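Local coordinates for putative branched chain amino acid ABC transporter, periplasmic amino acid-binding protein (Brucella ovis, PDB 4XFK) that probably binds branched-chain and other small amino acids as the periplasmic component of an ABC transport system, at residues A[246-260]-A[365-377]. The protein carries 1 engineered substitution. Numbering follows the deposited sequence.
Sequences LDQPGNIGNAGAIAE and IKADGTEYGFLPF
A type I' beta turn, Ala367 to Thr370, sets the carboxylate of Asp368 at the N-terminal end of the short helix 251-255. Gly250 holds the N-cap position. Gly250 N donates to Asp368 OD1 at 2.8 Å, on the syn side but 33° out of the carboxylate plane. Gly253 N reaches Asp368 OD2 at 2.9 Å through the anti lone pair, nearly straight at 170°. The two bonds use different oxygens and so help to fix the rotation of the carboxylate. Water 1 also donates to OD2 and links it to Gln248 O. The negative charge probably interacts favourably with the helix dipole.

Beside this polar grip, Ile252 points into the turn and strand. Ile252 CG1 lies 3.9 Å from Ala367 CB, and Ile252 CD1 is 3.8 Å from Phe374 CZ. With CG2 anti to the backbone N, that methyl comes close to Thr370 OG1 and Tyr372 CB. Thr370 OG1 donates to Ala367 O, which also accepts from Thr370 N. The same OG1 accepts from Tyr372 N in an ST turn.

Two aromatic residues follow on the strand side. Asp247 CB makes a CH-pi contact over one face of Phe374, 3.7 Å from the centroid, while Asp247 OD2 bonds Tyr294 N. Ala259 CB sits over one face of Tyr372, and Glu260 CB is 3.7 Å from Tyr372 CE2.

The contact lies in the periplasmic-binding-protein domain built on the mixed sheet. Leu246 and Asn251 pack on helix 223-235. Strand 373-380 pairs antiparallel with strand 350-360, whose Val359 and Gln357 touch Tyr372 and Phe374.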
ATOM      1  N   LEU A 246      11.045  -0.155   0.904  1.00  5.88           N
ATOM      2  CA  LEU A 246      12.383  -0.081   0.322  1.00  6.11           C
ATOM      3  C   LEU A 246      12.414  -0.416  -1.168  1.00  7.14           C
ATOM      4  O   LEU A 246      13.310   0.043  -1.878  1.00  8.02           O
ATOM      5  CB  LEU A 246      13.369  -0.970   1.078  1.00  7.21           C
ATOM      6  CG  LEU A 246      14.846  -0.749   0.750  1.00  9.22           C
ATOM      7  CD1 LEU A 246      15.301   0.658   1.111  1.00 10.56           C
ATOM      8  CD2 LEU A 246      15.701  -1.786   1.447  1.00  9.45           C
ATOM      9  N   ASP A 247      11.439  -1.184  -1.662  1.00  7.10           N
ATOM     10  CA  ASP A 247      11.451  -1.561  -3.081  1.00  6.72           C
ATOM     11  C   ASP A 247      10.879  -0.478  -4.007  1.00  6.64           C
ATOM     12  O   ASP A 247      10.751  -0.700  -5.205  1.00  8.16           O
ATOM     13  CB  ASP A 247      10.797  -2.929  -3.327  1.00  7.65           C
ATOM     14  CG  ASP A 247       9.329  -2.952  -2.977  1.00  8.52           C
ATOM     15  OD1 ASP A 247       8.915  -2.159  -2.115  1.00  9.87           O
ATOM     16  OD2 ASP A 247       8.592  -3.768  -3.565  1.00  9.91           O
ATOM     17  N   GLN A 248      10.569   0.702  -3.474  1.00  6.89           N
ATOM     18  CA  GLN A 248      10.325   1.840  -4.346  1.00  7.73           C
ATOM     19  C   GLN A 248      11.545   2.045  -5.232  1.00  8.00           C
ATOM     20  O   GLN A 248      12.668   2.047  -4.745  1.00  8.42           O
ATOM     21  CB  GLN A 248      10.063   3.119  -3.547  1.00  7.24           C
ATOM     22  CG  GLN A 248       9.889   4.324  -4.475  1.00  7.62           C
ATOM     23  CD  GLN A 248       9.417   5.584  -3.780  1.00  8.67           C
ATOM     24  OE1 GLN A 248       9.427   5.678  -2.554  1.00 10.35           O
ATOM     25  NE2 GLN A 248       8.975   6.558  -4.569  1.00 10.74           N
ATOM     26  N   PRO A 249      11.330   2.229  -6.541  1.00  8.64           N
ATOM     27  CA  PRO A 249      12.479   2.444  -7.429  1.00 10.32           C
ATOM     28  C   PRO A 249      13.375   3.584  -6.955  1.00 10.68           C
ATOM     29  O   PRO A 249      12.869   4.647  -6.566  1.00 11.05           O
ATOM     30  CB  PRO A 249      11.816   2.777  -8.764  1.00 12.59           C
ATOM     31  CG  PRO A 249      10.529   2.003  -8.722  1.00 11.85           C
ATOM     32  CD  PRO A 249      10.064   2.113  -7.290  1.00  9.93           C
ATOM     33  N   GLY A 250      14.685   3.332  -6.951  1.00 10.34           N
ATOM     34  CA  GLY A 250      15.685   4.321  -6.582  1.00 10.38           C
ATOM     35  C   GLY A 250      16.456   4.036  -5.295  1.00  9.68           C
ATOM     36  O   GLY A 250      17.615   4.443  -5.156  1.00 10.26           O
ATOM     37  N   ASN A 251      15.820   3.364  -4.337  1.00  8.88           N
ATOM     38  CA  ASN A 251      16.447   3.142  -3.034  1.00  9.69           C
ATOM     39  C   ASN A 251      17.694   2.264  -3.057  1.00 10.13           C
ATOM     40  O   ASN A 251      18.663   2.545  -2.350  1.00 10.75           O
ATOM     41  CB  ASN A 251      15.451   2.532  -2.058  1.00  8.40           C
ATOM     42  CG  ASN A 251      14.458   3.527  -1.550  1.00 10.27           C
ATOM     43  OD1 ASN A 251      14.819   4.635  -1.163  1.00 15.83           O
ATOM     44  ND2 ASN A 251      13.198   3.134  -1.515  1.00  9.69           N
ATOM     45  N   ILE A 252      17.670   1.193  -3.844  1.00 10.19           N
ATOM     46  CA  ILE A 252      18.801   0.271  -3.881  1.00 10.31           C
ATOM     47  C   ILE A 252      20.005   0.903  -4.575  1.00 11.64           C
ATOM     48  O   ILE A 252      21.139   0.738  -4.120  1.00 12.74           O
ATOM     49  CB  ILE A 252      18.403  -1.089  -4.489  1.00  9.84           C
ATOM     50  CG1 ILE A 252      17.273  -1.701  -3.660  1.00 10.49           C
ATOM     51  CG2 ILE A 252      19.611  -2.025  -4.566  1.00 11.94           C
ATOM     52  CD1 ILE A 252      17.549  -1.715  -2.169  1.00 11.57           C
ATOM     53  N   GLY A 253      19.763   1.660  -5.640  1.00 10.74           N
ATOM     54  CA  GLY A 253      20.825   2.436  -6.250  1.00 11.26           C
ATOM     55  C   GLY A 253      21.454   3.384  -5.237  1.00 11.32           C
ATOM     56  O   GLY A 253      22.678   3.475  -5.130  1.00 12.74           O
ATOM     57  N   ASN A 254      20.624   4.079  -4.467  1.00 10.92           N
ATOM     58  CA  ASN A 254      21.138   5.015  -3.473  1.00 10.41           C
ATOM     59  C   ASN A 254      21.879   4.325  -2.335  1.00 10.81           C
ATOM     60  O   ASN A 254      22.764   4.915  -1.719  1.00 12.11           O
ATOM     61  CB  ASN A 254      20.020   5.888  -2.906  1.00 11.21           C
ATOM     62  CG  ASN A 254      19.722   7.090  -3.770  1.00 15.22           C
ATOM     63  OD1 ASN A 254      20.144   7.168  -4.926  1.00 17.07           O
ATOM     64  ND2 ASN A 254      18.982   8.035  -3.214  1.00 17.27           N
ATOM     65  N   ALA A 255      21.514   3.078  -2.053  1.00 11.16           N
ATOM     66  CA  ALA A 255      22.181   2.295  -1.012  1.00 11.73           C
ATOM     67  C   ALA A 255      23.651   2.066  -1.323  1.00 11.79           C
ATOM     68  O   ALA A 255      24.465   1.944  -0.410  1.00 13.17           O
ATOM     69  CB  ALA A 255      21.472   0.959  -0.817  1.00 12.59           C
ATOM     70  N   GLY A 256      23.980   2.001  -2.612  1.00 12.00           N
ATOM     71  CA  GLY A 256      25.350   1.797  -3.038  1.00 12.56           C
ATOM     72  C   GLY A 256      25.999   0.635  -2.315  1.00 12.26           C
ATOM     73  O   GLY A 256      25.460  -0.478  -2.287  1.00 14.64           O
ATOM     74  N   ALA A 257      27.127   0.921  -1.670  1.00 12.62           N
ATOM     75  CA  ALA A 257      27.968  -0.093  -1.043  1.00 12.36           C
ATOM     76  C   ALA A 257      27.316  -0.850   0.119  1.00 12.73           C
ATOM     77  O   ALA A 257      27.791  -1.922   0.495  1.00 15.68           O
ATOM     78  CB  ALA A 257      29.290   0.530  -0.592  1.00 13.69           C
ATOM     79  N   ILE A 258      26.247  -0.305   0.699  1.00 11.36           N
ATOM     80  CA  ILE A 258      25.606  -0.973   1.840  1.00 10.96           C
ATOM     81  C   ILE A 258      24.305  -1.679   1.461  1.00 11.72           C
ATOM     82  O   ILE A 258      23.502  -2.015   2.331  1.00 12.89           O
ATOM     83  CB  ILE A 258      25.329  -0.010   3.030  1.00 12.02           C
ATOM     84  CG1 ILE A 258      24.268   1.037   2.671  1.00 12.63           C
ATOM     85  CG2 ILE A 258      26.619   0.649   3.505  1.00 11.71           C
ATOM     86  CD1 ILE A 258      23.695   1.761   3.885  1.00 13.25           C
ATOM     87  N   ALA A 259      24.117  -1.930   0.169  1.00 11.22           N
ATOM     88  CA  ALA A 259      22.849  -2.478  -0.319  1.00 11.68           C
ATOM     89  C   ALA A 259      22.456  -3.829   0.293  1.00 10.71           C
ATOM     90  O   ALA A 259      21.282  -4.056   0.603  1.00 12.49           O
ATOM     91  CB  ALA A 259      22.869  -2.576  -1.839  1.00 12.77           C
ATOM     92  N   GLU A 260      23.421  -4.733   0.445  1.00 11.94           N
ATOM     93  CA  GLU A 260      23.121  -6.094   0.877  1.00 13.12           C
ATOM     94  C   GLU A 260      22.419  -6.138   2.236  1.00 11.59           C
ATOM     95  O   GLU A 260      22.833  -5.471   3.179  1.00 12.32           O
ATOM     96  CB  GLU A 260      24.407  -6.933   0.924  1.00 14.87           C
ATOM     97  CG  GLU A 260      24.196  -8.407   1.283  1.00 18.11           C
ATOM     98  CD  GLU A 260      25.500  -9.184   1.425  1.00 23.60           C
ATOM     99  OE1 GLU A 260      26.586  -8.582   1.288  1.00 26.40           O
ATOM    100  OE2 GLU A 260      25.440 -10.404   1.686  1.00 26.56           O
ATOM    101  N   ILE A 365      15.165 -10.819 -10.330  1.00 11.76           N
ATOM    102  CA  ILE A 365      14.809  -9.505 -10.845  1.00 12.06           C
ATOM    103  C   ILE A 365      15.583  -8.460 -10.048  1.00 11.54           C
ATOM    104  O   ILE A 365      15.390  -8.321  -8.835  1.00 11.88           O
ATOM    105  CB  ILE A 365      13.294  -9.247 -10.714  1.00 14.30           C
ATOM    106  CG1 ILE A 365      12.487 -10.297 -11.487  1.00 18.25           C
ATOM    107  CG2 ILE A 365      12.946  -7.833 -11.165  1.00 15.26           C
ATOM    108  CD1 ILE A 365      12.902 -10.456 -12.912  1.00 20.22           C
ATOM    109  N   LYS A 366      16.458  -7.731 -10.733  1.00 12.70           N
ATOM    110  CA  LYS A 366      17.335  -6.754 -10.093  0.59 13.51           C
ATOM    111  C   LYS A 366      16.645  -5.412  -9.907  1.00 13.82           C
ATOM    112  O   LYS A 366      15.756  -5.053 -10.679  1.00 16.99           O
ATOM    113  CB  LYS A 366      18.591  -6.554 -10.937  0.59 14.69           C
ATOM    114  CG  LYS A 366      19.263  -7.844 -11.357  0.59 15.42           C
ATOM    115  CD  LYS A 366      19.639  -8.672 -10.148  0.59 15.78           C
ATOM    116  CE  LYS A 366      20.488  -9.858 -10.553  0.59 15.66           C
ATOM    117  NZ  LYS A 366      20.953 -10.612  -9.363  0.59 16.09           N
ATOM    118  N   ALA A 367      17.075  -4.669  -8.888  1.00 10.95           N
ATOM    119  CA  ALA A 367      16.548  -3.338  -8.615  1.00 11.36           C
ATOM    120  C   ALA A 367      17.508  -2.254  -9.108  1.00 12.00           C
ATOM    121  O   ALA A 367      18.726  -2.356  -8.909  1.00 12.74           O
ATOM    122  CB  ALA A 367      16.293  -3.170  -7.120  1.00 12.94           C
ATOM    123  N   ASP A 368      16.951  -1.227  -9.750  1.00 13.42           N
ATOM    124  CA  ASP A 368      17.679  -0.001 -10.100  1.00 13.07           C
ATOM    125  C   ASP A 368      18.908  -0.235 -10.976  1.00 15.07           C
ATOM    126  O   ASP A 368      19.852   0.550 -10.943  1.00 15.16           O
ATOM    127  CB  ASP A 368      18.088   0.782  -8.845  1.00 11.45           C
ATOM    128  CG  ASP A 368      16.907   1.149  -7.967  1.00 10.92           C
ATOM    129  OD1 ASP A 368      15.755   1.163  -8.454  1.00 13.09           O
ATOM    130  OD2 ASP A 368      17.138   1.441  -6.778  1.00 12.73           O
ATOM    131  N   GLY A 369      18.900  -1.312 -11.753  1.00 14.44           N
ATOM    132  CA  GLY A 369      20.028  -1.636 -12.609  1.00 15.55           C
ATOM    133  C   GLY A 369      21.278  -2.067 -11.862  1.00 15.24           C
ATOM    134  O   GLY A 369      22.366  -2.099 -12.440  1.00 18.31           O
ATOM    135  N   THR A 370      21.133  -2.408 -10.583  1.00 13.92           N
ATOM    136  CA  THR A 370      22.264  -2.865  -9.783  1.00 14.38           C
ATOM    137  C   THR A 370      22.417  -4.381  -9.862  1.00 13.55           C
ATOM    138  O   THR A 370      21.659  -5.062 -10.553  1.00 14.17           O
ATOM    139  CB  THR A 370      22.113  -2.466  -8.294  1.00 13.63           C
ATOM    140  OG1 THR A 370      21.165  -3.331  -7.647  1.00 12.59           O
ATOM    141  CG2 THR A 370      21.662  -1.014  -8.162  1.00 15.07           C
ATOM    142  N   GLU A 371      23.401  -4.904  -9.138  1.00 12.44           N
ATOM    143  CA  GLU A 371      23.598  -6.342  -9.032  1.00 12.31           C
ATOM    144  C   GLU A 371      22.651  -6.968  -8.011  1.00 12.47           C
ATOM    145  O   GLU A 371      22.613  -8.194  -7.870  1.00 11.87           O
ATOM    146  CB  GLU A 371      25.040  -6.634  -8.628  1.00 13.46           C
ATOM    147  CG  GLU A 371      26.064  -6.121  -9.621  1.00 15.75           C
ATOM    148  CD  GLU A 371      27.431  -5.879  -8.995  1.00 19.22           C
ATOM    149  OE1 GLU A 371      27.506  -5.219  -7.935  1.00 19.58           O
ATOM    150  OE2 GLU A 371      28.434  -6.342  -9.575  1.00 21.96           O
ATOM    151  N   TYR A 372      21.901  -6.125  -7.299  1.00 11.29           N
ATOM    152  CA  TYR A 372      21.031  -6.566  -6.214  1.00 10.98           C
ATOM    153  C   TYR A 372      19.557  -6.458  -6.572  1.00  9.95           C
ATOM    154  O   TYR A 372      19.155  -5.564  -7.301  1.00 11.84           O
ATOM    155  CB  TYR A 372      21.282  -5.717  -4.963  1.00 11.57           C
ATOM    156  CG  TYR A 372      22.656  -5.916  -4.357  1.00 11.96           C
ATOM    157  CD1 TYR A 372      23.758  -5.185  -4.799  1.00 13.73           C
ATOM    158  CD2 TYR A 372      22.850  -6.842  -3.345  1.00 14.67           C
ATOM    159  CE1 TYR A 372      25.017  -5.381  -4.249  1.00 15.01           C
ATOM    160  CE2 TYR A 372      24.098  -7.042  -2.786  1.00 15.39           C
ATOM    161  CZ  TYR A 372      25.177  -6.310  -3.238  1.00 15.29           C
ATOM    162  OH  TYR A 372      26.412  -6.527  -2.668  1.00 18.12           O
ATOM    163  N   GLY A 373      18.748  -7.358  -6.022  1.00  9.65           N
ATOM    164  CA  GLY A 373      17.308  -7.211  -6.062  1.00  9.26           C
ATOM    165  C   GLY A 373      16.707  -7.760  -4.790  1.00  8.29           C
ATOM    166  O   GLY A 373      17.422  -8.141  -3.858  1.00 10.03           O
ATOM    167  N   PHE A 374      15.384  -7.826  -4.760  1.00  8.71           N
ATOM    168  CA  PHE A 374      14.669  -8.329  -3.603  1.00  8.67           C
ATOM    169  C   PHE A 374      14.437  -9.826  -3.719  1.00  9.07           C
ATOM    170  O   PHE A 374      13.819 -10.298  -4.663  1.00  9.20           O
ATOM    171  CB  PHE A 374      13.376  -7.535  -3.419  1.00  9.01           C
ATOM    172  CG  PHE A 374      13.632  -6.114  -3.014  1.00  9.00           C
ATOM    173  CD1 PHE A 374      13.823  -5.123  -3.967  1.00  9.59           C
ATOM    174  CD2 PHE A 374      13.752  -5.777  -1.671  1.00  8.88           C
ATOM    175  CE1 PHE A 374      14.101  -3.811  -3.586  1.00 10.49           C
ATOM    176  CE2 PHE A 374      14.022  -4.471  -1.292  1.00  9.39           C
ATOM    177  CZ  PHE A 374      14.197  -3.490  -2.251  1.00  9.62           C
ATOM    178  N   LEU A 375      14.970 -10.566  -2.751  1.00  8.77           N
ATOM    179  CA  LEU A 375      14.892 -12.020  -2.730  1.00  9.25           C
ATOM    180  C   LEU A 375      13.960 -12.414  -1.592  1.00  8.59           C
ATOM    181  O   LEU A 375      14.198 -12.042  -0.444  1.00  9.94           O
ATOM    182  CB  LEU A 375      16.281 -12.602  -2.469  1.00 10.74           C
ATOM    183  CG  LEU A 375      16.382 -14.127  -2.409  1.00 12.26           C
ATOM    184  CD1 LEU A 375      16.348 -14.709  -3.806  1.00 12.78           C
ATOM    185  CD2 LEU A 375      17.649 -14.565  -1.666  1.00 12.34           C
ATOM    186  N   PRO A 376      12.886 -13.159  -1.903  1.00  9.31           N
ATOM    187  CA  PRO A 376      11.945 -13.560  -0.851  1.00  9.29           C
ATOM    188  C   PRO A 376      12.534 -14.638   0.055  1.00 10.24           C
ATOM    189  O   PRO A 376      13.230 -15.527  -0.442  1.00 13.11           O
ATOM    190  CB  PRO A 376      10.762 -14.127  -1.644  1.00 10.48           C
ATOM    191  CG  PRO A 376      11.368 -14.641  -2.909  1.00 11.49           C
ATOM    192  CD  PRO A 376      12.543 -13.742  -3.216  1.00 10.52           C
ATOM    193  N   PHE A 377      12.266 -14.566   1.359  1.00 10.42           N
ATOM    194  CA  PHE A 377      12.728 -15.621   2.267  1.00 11.74           C
ATOM    195  C   PHE A 377      11.657 -16.169   3.215  1.00 12.45           C
ATOM    196  O   PHE A 377      11.884 -17.180   3.879  1.00 14.49           O
ATOM    197  CB  PHE A 377      13.989 -15.204   3.040  1.00 11.27           C
ATOM    198  CG  PHE A 377      13.794 -14.036   3.971  1.00 10.46           C
ATOM    199  CD1 PHE A 377      13.277 -14.221   5.246  1.00 11.11           C
ATOM    200  CD2 PHE A 377      14.169 -12.753   3.585  1.00 10.59           C
ATOM    201  CE1 PHE A 377      13.110 -13.150   6.109  1.00 12.90           C
ATOM    202  CE2 PHE A 377      14.003 -11.685   4.444  1.00 11.49           C
ATOM    203  CZ  PHE A 377      13.489 -11.884   5.712  1.00 12.20           C
TER
HETATM  204  O   HOH W   1      14.740   0.173  -5.367  1.00 15.04           O
HETATM  205  O   HOH W   2      26.333  -4.376  -0.105  1.00 23.90           O
HETATM  206  O   HOH W   3      26.626  -9.317  -1.896  1.00 30.88           O